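Tryptophan--tRNA ligase (Campylobacter jejuni subsp. jejuni, PDB 3TZL) probably catalyses the ATP-dependent attachment of tryptophan to tRNA(Trp), as a homodimeric class I aminoacyl-tRNA synthetase. Local coordinates at residues L56-N59 and S60-A63. Numbering follows the deposited sequence.
Sequences LKQN and SLKA
Gln58 and Leu61, one turn apart on the exposed side of helix 53-70, meet through the amide nitrogen of one and a methyl of the other: NE2 of Gln58 lies 3.7 Å from CD1 of Leu61. The glutamine gets there by folding at its second torsion (chi2 -44°), which turns the amide so that NE2 comes near the methyl, the two side chains crossing at a slant. Asn59 and Lys62 make a second side-chain pair, running alongside each other in the same direction. The touching atoms are OD1 of Asn59 and the methylene CE of Lys62, at 3.7 Å; the ammonium NZ of Lys62 stays farther from that oxygen, at 4.2 Å. A bend at chi3 (-56°) of the lysine brings CE beside the amide oxygen. Nearer the backbone, CG of Lys62 packs against the main-chain O of Gln58 at 3.2 Å.

This helix belongs to the nucleotide-binding, Rossmann-type catalytic domain of the class I synthetases, and it lies between the HIGH region and the dimer partner. Ala63, buried, packs on Pro12 of that region, predicted to bind ATP, while Leu56 and Lys57 rest on Ile320 and Gly321 of the second subunit. A phosphate ion, probably from the crystallisation liquor, sits close to the side chain of Asn59.

Beneath the side chains run four successive i to i+4 backbone hydrogen bonds. Lys62 N to Gln58 O is short and nearly straight, 2.8 Å with an N-H...O angle of 174°; Ala63 N to Asn59 O is equally short but more bent. Ser60 N to Leu56 O and Leu61 N to Lys57 O are longer. The hydroxyl OG of Ser60 lies 3.3 Å from Leu56 O.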
loop_
_atom_site.group_PDB
_atom_site.type_symbol
_atom_site.label_atom_id
_atom_site.label_comp_id
_atom_site.label_asym_id
_atom_site.label_seq_id
_atom_site.Cartn_x
_atom_site.Cartn_y
_atom_site.Cartn_z
ATOM N N LEU B 56 -14.724 9.964 8.979
ATOM C CA LEU B 56 -14.418 9.362 7.686
ATOM C C LEU B 56 -15.486 8.366 7.269
ATOM O O LEU B 56 -15.896 8.323 6.103
ATOM C CB LEU B 56 -13.055 8.680 7.752
ATOM C CG LEU B 56 -11.915 9.684 7.849
ATOM C CD1 LEU B 56 -10.574 8.971 7.975
ATOM C CD2 LEU B 56 -11.947 10.589 6.598
ATOM N N LYS B 57 -15.932 7.560 8.231
ATOM C CA LYS B 57 -16.947 6.547 7.961
ATOM C C LYS B 57 -18.247 7.217 7.524
ATOM O O LYS B 57 -18.889 6.771 6.588
ATOM C CB LYS B 57 -17.169 5.658 9.190
ATOM C CG LYS B 57 -18.047 4.430 8.948
ATOM C CD LYS B 57 -18.054 3.491 10.172
ATOM C CE LYS B 57 -18.611 2.109 9.819
ATOM N NZ LYS B 57 -18.141 1.010 10.736
ATOM N N GLN B 58 -18.616 8.301 8.194
ATOM C CA GLN B 58 -19.845 9.010 7.865
ATOM C C GLN B 58 -19.768 9.720 6.527
ATOM O O GLN B 58 -20.726 9.705 5.757
ATOM C CB GLN B 58 -20.224 10.017 8.966
ATOM C CG GLN B 58 -21.028 9.417 10.113
ATOM C CD GLN B 58 -22.142 8.493 9.634
ATOM O OE1 GLN B 58 -23.080 8.921 8.947
ATOM N NE2 GLN B 58 -22.033 7.212 9.982
ATOM N N ASN B 59 -18.638 10.370 6.256
ATOM C CA ASN B 59 -18.460 11.002 4.960
ATOM C C ASN B 59 -18.650 10.015 3.817
ATOM O O ASN B 59 -19.211 10.366 2.785
ATOM C CB ASN B 59 -17.088 11.674 4.854
ATOM C CG ASN B 59 -17.026 12.963 5.636
ATOM O OD1 ASN B 59 -18.016 13.365 6.253
ATOM N ND2 ASN B 59 -15.860 13.607 5.637
ATOM N N SER B 60 -18.190 8.780 4.002
ATOM C CA SER B 60 -18.312 7.786 2.937
ATOM C C SER B 60 -19.770 7.414 2.706
ATOM O O SER B 60 -20.221 7.336 1.552
ATOM C CB SER B 60 -17.496 6.531 3.264
ATOM O OG SER B 60 -16.108 6.820 3.200
ATOM N N LEU B 61 -20.499 7.161 3.800
ATOM C CA LEU B 61 -21.917 6.832 3.705
ATOM C C LEU B 61 -22.663 8.010 3.050
ATOM O O LEU B 61 -23.430 7.811 2.104
ATOM C CB LEU B 61 -22.500 6.518 5.087
ATOM C CG LEU B 61 -22.039 5.248 5.805
ATOM C CD1 LEU B 61 -22.839 5.031 7.079
ATOM C CD2 LEU B 61 -22.141 4.014 4.896
ATOM N N LYS B 62 -22.416 9.235 3.526
ATOM C CA LYS B 62 -23.073 10.418 2.944
ATOM C C LYS B 62 -22.756 10.609 1.477
ATOM O O LYS B 62 -23.624 10.959 0.687
ATOM C CB LYS B 62 -22.725 11.688 3.715
ATOM C CG LYS B 62 -23.176 11.660 5.161
ATOM C CD LYS B 62 -23.090 13.035 5.831
ATOM C CE LYS B 62 -21.694 13.658 5.763
ATOM N NZ LYS B 62 -21.662 14.934 4.964
ATOM N N ALA B 63 -21.502 10.383 1.108
ATOM C CA ALA B 63 -21.124 10.556 -0.289
ATOM C C ALA B 63 -21.845 9.539 -1.175
ATOM O O ALA B 63 -22.350 9.883 -2.235
ATOM C CB ALA B 63 -19.630 10.466 -0.474
#